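Local structure of high-affinity zinc uptake system protein znuA (Streptococcus suis, 3MFQ) at residues R30-I34 with S51-K55; V79-F85 with S114-A119; G248-F252 with H272-M277. The protein binds zinc and probably delivers it and related metal ions to an ABC transporter for uptake. All coordinates share one frame; numbering follows the deposited sequence.

Interaction 1. Residues R30-I34 with S51-K55; sequences RDLLI and SKLQK
D31 of edge strand 29-32 and L33 just beyond it meet K52 and L53 of the helix that follows, in a beta-alpha-beta crossover of the parallel sheet in this lobe. The first shell has a polar and an apolar half. In the polar half, NZ of K52 reaches OD1 of D31 at 3.4 Å, a salt bridge whose hydrogen bond is weak, and the carboxylate lies across the end of the lysine chain. A bend at that end (chi4 -77°) turns the amine toward D31, while the extended part before it lies along L33. There the leucine runs antiparallel to the lysine methylenes, its CD2 3.5 Å from CD of K52. The other carboxylate oxygen of D31, OD2, is taken by a salt bridge to R8, so the aspartate stands between two cations and its negative charge is probably stabilised. Farther out, backbone hydrogen bonds of D31 and L33 to V9 and V11 of the neighbouring strand fix where these side chains leave the sheet. On the buried flank, the side chain of L33 is set crosswise to that of L53, with CD1 of L33 lying 3.5 Å from CD2 of L53.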
loop_
_atom_site.group_PDB
_atom_site.type_symbol
_atom_site.label_atom_id
_atom_site.label_comp_id
_atom_site.label_asym_id
_atom_site.label_seq_id
_atom_site.Cartn_x
_atom_site.Cartn_y
_atom_site.Cartn_z
ATOM N N ARG A 30 -13.280 12.029 -10.960
ATOM C CA ARG A 30 -12.162 11.095 -10.832
ATOM C C ARG A 30 -12.120 9.957 -11.869
ATOM O O ARG A 30 -13.119 9.281 -12.127
ATOM C CB ARG A 30 -12.070 10.570 -9.387
ATOM C CG ARG A 30 -11.646 11.655 -8.376
ATOM C CD ARG A 30 -11.671 11.205 -6.921
ATOM N NE ARG A 30 -13.025 11.185 -6.380
ATOM C CZ ARG A 30 -13.869 10.174 -6.544
ATOM N NH1 ARG A 30 -13.495 9.106 -7.235
ATOM N NH2 ARG A 30 -15.087 10.226 -6.024
ATOM N N ASP A 31 -10.944 9.766 -12.460
ATOM C CA ASP A 31 -10.733 8.726 -13.459
ATOM C C ASP A 31 -9.762 7.671 -12.952
ATOM O O ASP A 31 -8.559 7.746 -13.201
ATOM C CB ASP A 31 -10.204 9.336 -14.757
ATOM C CG ASP A 31 -11.173 9.180 -15.906
ATOM O OD1 ASP A 31 -11.212 8.083 -16.504
ATOM O OD2 ASP A 31 -11.896 10.151 -16.208
ATOM N N LEU A 32 -10.290 6.687 -12.233
ATOM C CA LEU A 32 -9.460 5.608 -11.723
ATOM C C LEU A 32 -9.007 4.703 -12.857
ATOM O O LEU A 32 -9.822 4.220 -13.642
ATOM C CB LEU A 32 -10.209 4.797 -10.668
ATOM C CG LEU A 32 -9.438 3.588 -10.137
ATOM C CD1 LEU A 32 -8.049 3.997 -9.674
ATOM C CD2 LEU A 32 -10.202 2.912 -9.014
ATOM N N LEU A 33 -7.701 4.480 -12.937
ATOM C CA LEU A 33 -7.134 3.661 -14.000
ATOM C C LEU A 33 -7.036 2.204 -13.574
ATOM O O LEU A 33 -7.575 1.315 -14.233
ATOM C CB LEU A 33 -5.753 4.182 -14.391
ATOM C CG LEU A 33 -5.668 5.693 -14.599
ATOM C CD1 LEU A 33 -4.367 6.046 -15.293
ATOM C CD2 LEU A 33 -6.852 6.192 -15.404
ATOM N N ILE A 34 -6.344 1.968 -12.465
ATOM C CA ILE A 34 -6.157 0.620 -11.948
ATOM C C ILE A 34 -7.270 0.258 -10.967
ATOM O O ILE A 34 -7.333 0.801 -9.864
ATOM C CB ILE A 34 -4.788 0.473 -11.258
ATOM C CG1 ILE A 34 -3.676 0.993 -12.173
ATOM C CG2 ILE A 34 -4.542 -0.973 -10.861
ATOM C CD1 ILE A 34 -2.294 0.898 -11.576
ATOM N N SER A 51 -5.356 7.259 -22.951
ATOM C CA SER A 51 -6.374 8.232 -23.316
ATOM C C SER A 51 -6.837 9.004 -22.086
ATOM O O SER A 51 -6.909 10.231 -22.103
ATOM C CB SER A 51 -7.563 7.536 -23.980
ATOM O OG SER A 51 -8.595 8.458 -24.282
ATOM N N LYS A 52 -7.145 8.273 -21.020
ATOM C CA LYS A 52 -7.565 8.871 -19.758
ATOM C C LYS A 52 -6.540 9.883 -19.254
ATOM O O LYS A 52 -6.896 10.958 -18.771
ATOM C CB LYS A 52 -7.776 7.782 -18.707
ATOM C CG LYS A 52 -8.878 6.790 -19.040
ATOM C CD LYS A 52 -8.609 5.447 -18.378
ATOM C CE LYS A 52 -9.806 4.513 -18.479
ATOM N NZ LYS A 52 -10.875 4.870 -17.505
ATOM N N LEU A 53 -5.264 9.529 -19.363
ATOM C CA LEU A 53 -4.187 10.414 -18.940
ATOM C C LEU A 53 -4.175 11.676 -19.784
ATOM O O LEU A 53 -3.970 12.777 -19.276
ATOM C CB LEU A 53 -2.839 9.708 -19.071
ATOM C CG LEU A 53 -2.643 8.440 -18.247
ATOM C CD1 LEU A 53 -1.287 7.827 -18.540
ATOM C CD2 LEU A 53 -2.785 8.745 -16.768
ATOM N N GLN A 54 -4.393 11.498 -21.080
ATOM C CA GLN A 54 -4.346 12.594 -22.037
ATOM C C GLN A 54 -5.522 13.550 -21.847
ATOM O O GLN A 54 -5.353 14.768 -21.877
ATOM C CB GLN A 54 -4.340 12.033 -23.461
ATOM C CG GLN A 54 -3.451 12.787 -24.436
ATOM C CD GLN A 54 -4.129 14.005 -25.033
ATOM O OE1 GLN A 54 -3.468 14.956 -25.450
ATOM N NE2 GLN A 54 -5.457 13.980 -25.080
ATOM N N LYS A 55 -6.710 12.987 -21.644
ATOM C CA LYS A 55 -7.926 13.777 -21.474
ATOM C C LYS A 55 -7.973 14.453 -20.109
ATOM O O LYS A 55 -8.784 15.347 -19.877
ATOM C CB LYS A 55 -9.166 12.895 -21.638
ATOM C CG LYS A 55 -9.313 12.239 -23.006
ATOM C CD LYS A 55 -10.539 11.334 -23.040
ATOM C CE LYS A 55 -10.737 10.703 -24.410
ATOM N NZ LYS A 55 -11.890 9.759 -24.423
#

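Interaction 2. Residues V79-F85 with S114-A119; sequences VAVSKNF and SAVAVA
V81 and V118 lie at the heart of a contact in which the turn leaving edge strand 79-80 rests on helix 109-123, a helix covering the parallel sheet of this lobe. Apolar packing does most of the work. V118 points at the turn and, with CG1 anti to its own backbone nitrogen (chi1 176°), brings both methyls to bear on it. CG1 touches CG1 of V79 at 4.0 Å and the aliphatic part of K83, whose CD comes within 3.7 Å of it; CG2 meets the carbonyl oxygen of V81 and the same lysine chain. One helical turn earlier, CB of A115 receives CG2 of V81 at 3.8 Å, while V81 CG1 reaches toward CB of A119 more loosely. M19 of helix 14-24 also touches V81 and A119, extending this apolar cluster to that helix.

A single weak polar contact supplements the packing. The carbonyl oxygen of V81 accepts a CA-H...O contact from A115, with CA 3.2 Å from O. V81 belongs to the type I turn A80-K83, which a weak backbone bond from K83 N to A80 O closes.

Aromatic contact marks the far end. The F85 ring presents its edge to the helix: CE1 lies 3.5 Å from OG of S114, which sits in the ring plane, and S82 CB lies over one face. F105 meets the same ring edge-to-face, and it also touches V81 and A115.

Without a conventional hydrogen bond between the two segments, the join depends on shape, and the small side chain of A115 is consistent with V81 lying against the helix. Such chemistry implies an association sustained mainly by burial of methyl groups, with little of the directional restraint that strong polar bonds would impose.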
loop_
_atom_site.group_PDB
_atom_site.type_symbol
_atom_site.label_atom_id
_atom_site.label_comp_id
_atom_site.label_asym_id
_atom_site.label_seq_id
_atom_site.Cartn_x
_atom_site.Cartn_y
_atom_site.Cartn_z
ATOM N N VAL A 79 1.617 14.020 -11.723
ATOM C CA VAL A 79 2.308 14.474 -10.523
ATOM C C VAL A 79 2.345 13.364 -9.480
ATOM O O VAL A 79 1.304 12.892 -9.028
ATOM C CB VAL A 79 1.602 15.688 -9.897
ATOM C CG1 VAL A 79 2.185 15.993 -8.523
ATOM C CG2 VAL A 79 1.704 16.893 -10.814
ATOM N N ALA A 80 3.547 12.946 -9.108
ATOM C CA ALA A 80 3.707 11.940 -8.072
ATOM C C ALA A 80 3.471 12.583 -6.715
ATOM O O ALA A 80 4.074 13.606 -6.390
ATOM C CB ALA A 80 5.092 11.323 -8.138
ATOM N N VAL A 81 2.582 11.992 -5.929
ATOM C CA VAL A 81 2.256 12.538 -4.621
ATOM C C VAL A 81 3.432 12.382 -3.668
ATOM O O VAL A 81 3.392 12.853 -2.534
ATOM C CB VAL A 81 1.024 11.852 -4.023
ATOM C CG1 VAL A 81 -0.207 12.185 -4.847
ATOM C CG2 VAL A 81 1.236 10.352 -3.960
ATOM N N SER A 82 4.481 11.725 -4.145
ATOM C CA SER A 82 5.679 11.496 -3.350
ATOM C C SER A 82 6.826 12.389 -3.811
ATOM O O SER A 82 7.994 12.080 -3.582
ATOM C CB SER A 82 6.101 10.029 -3.454
ATOM O OG SER A 82 6.438 9.697 -4.790
ATOM N N LYS A 83 6.493 13.495 -4.462
ATOM C CA LYS A 83 7.514 14.371 -5.021
ATOM C C LYS A 83 8.324 15.080 -3.939
ATOM O O LYS A 83 9.458 15.496 -4.175
ATOM C CB LYS A 83 6.880 15.390 -5.969
ATOM C CG LYS A 83 5.651 16.069 -5.410
ATOM C CD LYS A 83 5.163 17.158 -6.341
ATOM C CE LYS A 83 6.204 18.257 -6.488
ATOM N NZ LYS A 83 5.679 19.407 -7.274
ATOM N N ASN A 84 7.742 15.204 -2.750
ATOM C CA ASN A 84 8.391 15.922 -1.656
ATOM C C ASN A 84 9.264 15.052 -0.761
ATOM O O ASN A 84 10.064 15.564 0.021
ATOM C CB ASN A 84 7.360 16.659 -0.802
ATOM C CG ASN A 84 7.162 18.089 -1.243
ATOM O OD1 ASN A 84 7.410 18.437 -2.398
ATOM N ND2 ASN A 84 6.712 18.932 -0.322
ATOM N N PHE A 85 9.104 13.738 -0.868
ATOM C CA PHE A 85 9.893 12.818 -0.060
ATOM C C PHE A 85 11.378 13.148 -0.155
ATOM O O PHE A 85 11.848 13.657 -1.173
ATOM C CB PHE A 85 9.653 11.372 -0.496
ATOM C CG PHE A 85 8.261 10.877 -0.223
ATOM C CD1 PHE A 85 7.311 11.711 0.343
ATOM C CD2 PHE A 85 7.903 9.577 -0.530
ATOM C CE1 PHE A 85 6.030 11.255 0.593
ATOM C CE2 PHE A 85 6.626 9.115 -0.282
ATOM C CZ PHE A 85 5.687 9.957 0.280
ATOM N N SER A 114 2.192 13.348 3.988
ATOM C CA SER A 114 2.963 14.136 3.040
ATOM C C SER A 114 2.303 14.088 1.670
ATOM O O SER A 114 2.065 15.123 1.051
ATOM C CB SER A 114 4.397 13.618 2.948
ATOM O OG SER A 114 5.150 14.365 2.008
ATOM N N ALA A 115 2.009 12.876 1.206
ATOM C CA ALA A 115 1.333 12.682 -0.072
ATOM C C ALA A 115 0.029 13.472 -0.122
ATOM O O ALA A 115 -0.256 14.163 -1.101
ATOM C CB ALA A 115 1.065 11.202 -0.301
ATOM N N VAL A 116 -0.754 13.361 0.947
ATOM C CA VAL A 116 -2.005 14.095 1.078
ATOM C C VAL A 116 -1.798 15.578 0.818
ATOM O O VAL A 116 -2.634 16.228 0.195
ATOM C CB VAL A 116 -2.604 13.917 2.483
ATOM C CG1 VAL A 116 -3.642 14.995 2.764
ATOM C CG2 VAL A 116 -3.197 12.523 2.636
ATOM N N ALA A 117 -0.677 16.106 1.297
ATOM C CA ALA A 117 -0.365 17.523 1.142
ATOM C C ALA A 117 -0.168 17.897 -0.322
ATOM O O ALA A 117 -0.746 18.872 -0.803
ATOM C CB ALA A 117 0.866 17.882 1.950
ATOM N N VAL A 118 0.653 17.122 -1.024
ATOM C CA VAL A 118 0.887 17.339 -2.447
ATOM C C VAL A 118 -0.430 17.304 -3.216
ATOM O O VAL A 118 -0.703 18.176 -4.040
ATOM C CB VAL A 118 1.845 16.284 -3.033
ATOM C CG1 VAL A 118 2.001 16.482 -4.532
ATOM C CG2 VAL A 118 3.194 16.352 -2.341
ATOM N N ALA A 119 -1.244 16.290 -2.935
ATOM C CA ALA A 119 -2.542 16.138 -3.582
ATOM C C ALA A 119 -3.419 17.356 -3.335
ATOM O O ALA A 119 -4.088 17.850 -4.242
ATOM C CB ALA A 119 -3.231 14.883 -3.087
#

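Interaction 3. Residues G248-F252 with H272-M277; sequences GKELF and HNVKLM
N273 and F252 are joined by two hydrogen bonds: the asparagine amide binds the main chain of a single residue through both its ends. OD1 of N273 accepts from F252 N at 3.0 Å, nearly straight at 168°, and ND2 gives a hydrogen to F252 O at 2.9 Å, with 154° at the hydrogen. That carbonyl oxygen lies close to the amide plane, and the paired bonds resemble the way a neighbouring strand would satisfy the same backbone. A third bond runs from H272 NE2 to the carbonyl oxygen of E250 at 2.8 Å, bent to 143° but close to the imidazole plane. G248 O also lies at the edge of this ring, near CE1.

Outside the bonds come the rings. The trans first torsion of H272 carries its imidazole toward the loop, where CE2 of F252 comes over one face. The two planes meet obliquely, with centroids 4.8 Å apart.

Beyond them is an apolar layer. CD2 of L251 touches CD2 of L276 at 3.6 Å and also approaches the terminal CE of M277 at 4.0 Å. F217 of strand 215-217 touches both L251 and L276, so this layer continues into the core of the second lobe, while backbone bonds of L251 to T218 and S220 also hold the loop.

The loop G248-F252 has no regular secondary structure, yet helix side chains supply hydrogen-bond partners to its main chain. Since the side chain of F252 is about 10 Å from the bound zinc ion and D254, two residues on, is a ligand, this chemistry probably helps fix the course of the chain leading into the metal site.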
loop_
_atom_site.group_PDB
_atom_site.type_symbol
_atom_site.label_atom_id
_atom_site.label_comp_id
_atom_site.label_asym_id
_atom_site.label_seq_id
_atom_site.Cartn_x
_atom_site.Cartn_y
_atom_site.Cartn_z
ATOM N N GLY A 248 -12.513 -12.874 3.708
ATOM C CA GLY A 248 -12.474 -11.527 4.240
ATOM C C GLY A 248 -11.251 -11.365 5.117
ATOM O O GLY A 248 -11.061 -10.332 5.756
ATOM N N LYS A 249 -10.421 -12.400 5.146
ATOM C CA LYS A 249 -9.192 -12.382 5.926
ATOM C C LYS A 249 -7.997 -12.136 5.023
ATOM O O LYS A 249 -7.181 -13.028 4.799
ATOM C CB LYS A 249 -9.005 -13.705 6.656
ATOM C CG LYS A 249 -10.160 -14.090 7.547
ATOM C CD LYS A 249 -9.951 -15.486 8.086
ATOM C CE LYS A 249 -11.052 -15.879 9.049
ATOM N NZ LYS A 249 -10.865 -17.272 9.542
ATOM N N GLU A 250 -7.903 -10.920 4.505
ATOM C CA GLU A 250 -6.814 -10.562 3.614
ATOM C C GLU A 250 -6.261 -9.188 3.956
ATOM O O GLU A 250 -7.014 -8.258 4.249
ATOM C CB GLU A 250 -7.285 -10.579 2.160
ATOM C CG GLU A 250 -7.534 -11.963 1.592
ATOM C CD GLU A 250 -8.034 -11.909 0.164
ATOM O OE1 GLU A 250 -8.634 -10.879 -0.211
ATOM O OE2 GLU A 250 -7.827 -12.892 -0.579
ATOM N N LEU A 251 -4.939 -9.072 3.927
ATOM C CA LEU A 251 -4.286 -7.784 4.086
ATOM C C LEU A 251 -4.304 -7.056 2.751
ATOM O O LEU A 251 -4.188 -7.680 1.695
ATOM C CB LEU A 251 -2.840 -7.968 4.553
ATOM C CG LEU A 251 -2.600 -8.562 5.941
ATOM C CD1 LEU A 251 -1.115 -8.765 6.180
ATOM C CD2 LEU A 251 -3.195 -7.669 7.013
ATOM N N PHE A 252 -4.457 -5.739 2.796
ATOM C CA PHE A 252 -4.357 -4.934 1.590
ATOM C C PHE A 252 -2.979 -4.298 1.544
ATOM O O PHE A 252 -2.606 -3.551 2.448
ATOM C CB PHE A 252 -5.430 -3.848 1.571
ATOM C CG PHE A 252 -6.820 -4.363 1.792
ATOM C CD1 PHE A 252 -7.503 -5.012 0.779
ATOM C CD2 PHE A 252 -7.451 -4.184 3.011
ATOM C CE1 PHE A 252 -8.786 -5.481 0.981
ATOM C CE2 PHE A 252 -8.732 -4.648 3.219
ATOM C CZ PHE A 252 -9.401 -5.300 2.203
ATOM N N HIS A 272 -8.549 -2.336 9.195
ATOM C CA HIS A 272 -8.769 -3.723 8.810
ATOM C C HIS A 272 -7.480 -4.531 8.903
ATOM O O HIS A 272 -7.450 -5.609 9.498
ATOM C CB HIS A 272 -9.327 -3.798 7.391
ATOM C CG HIS A 272 -9.358 -5.184 6.825
ATOM N ND1 HIS A 272 -10.471 -5.992 6.901
ATOM C CD2 HIS A 272 -8.412 -5.902 6.177
ATOM C CE1 HIS A 272 -10.210 -7.151 6.321
ATOM N NE2 HIS A 272 -8.966 -7.122 5.874
ATOM N N ASN A 273 -6.416 -4.004 8.307
ATOM C CA ASN A 273 -5.121 -4.663 8.356
ATOM C C ASN A 273 -4.650 -4.858 9.792
ATOM O O ASN A 273 -4.254 -5.955 10.182
ATOM C CB ASN A 273 -4.085 -3.874 7.554
ATOM C CG ASN A 273 -4.236 -4.070 6.056
ATOM O OD1 ASN A 273 -5.138 -4.770 5.595
ATOM N ND2 ASN A 273 -3.344 -3.455 5.288
ATOM N N VAL A 274 -4.707 -3.787 10.576
ATOM C CA VAL A 274 -4.243 -3.815 11.958
ATOM C C VAL A 274 -4.999 -4.823 12.822
ATOM O O VAL A 274 -4.384 -5.668 13.469
ATOM C CB VAL A 274 -4.331 -2.425 12.601
ATOM C CG1 VAL A 274 -4.157 -2.528 14.100
ATOM C CG2 VAL A 274 -3.286 -1.502 11.999
ATOM N N LYS A 275 -6.326 -4.733 12.838
ATOM C CA LYS A 275 -7.139 -5.666 13.616
ATOM C C LYS A 275 -6.796 -7.106 13.256
ATOM O O LYS A 275 -6.736 -7.980 14.120
ATOM C CB LYS A 275 -8.634 -5.424 13.384
ATOM C CG LYS A 275 -9.186 -4.135 13.978
ATOM C CD LYS A 275 -10.711 -4.118 13.906
ATOM C CE LYS A 275 -11.289 -2.787 14.376
ATOM N NZ LYS A 275 -12.780 -2.808 14.406
ATOM N N LEU A 276 -6.574 -7.345 11.970
ATOM C CA LEU A 276 -6.292 -8.684 11.475
ATOM C C LEU A 276 -5.012 -9.228 12.093
ATOM O O LEU A 276 -4.944 -10.390 12.491
ATOM C CB LEU A 276 -6.174 -8.667 9.950
ATOM C CG LEU A 276 -6.122 -10.022 9.245
ATOM C CD1 LEU A 276 -7.373 -10.824 9.552
ATOM C CD2 LEU A 276 -5.964 -9.840 7.747
ATOM N N MET A 277 -3.998 -8.378 12.173
ATOM C CA MET A 277 -2.710 -8.780 12.716
ATOM C C MET A 277 -2.811 -9.122 14.196
ATOM O O MET A 277 -2.273 -10.132 14.648
ATOM C CB MET A 277 -1.680 -7.672 12.506
ATOM C CG MET A 277 -1.495 -7.271 11.057
ATOM S SD MET A 277 -0.279 -5.961 10.856
ATOM C CE MET A 277 -0.363 -5.695 9.090
#

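Overall arrangement
From the N terminus, interaction 1 closes the shortest of three separate loops: its segments are 17 residues apart at their nearest ends, joining edge strand 29-32 to helix 47-55. Interaction 2 follows, returning helix 109-123 to the opposite edge of the same four-stranded parallel sheet; their centres are 19 Å apart. Much later, interaction 3, with segments 20 residues apart, joins the chain after strand 242-244 to the helix near the C terminus. The contacts neither nest nor cross, and none touches another. Interactions 2 and 3 fall on opposite sides of the chain's centre, yet helices 109-123 and 266-281 both pack on the long helix 131-156, through V116 and V274.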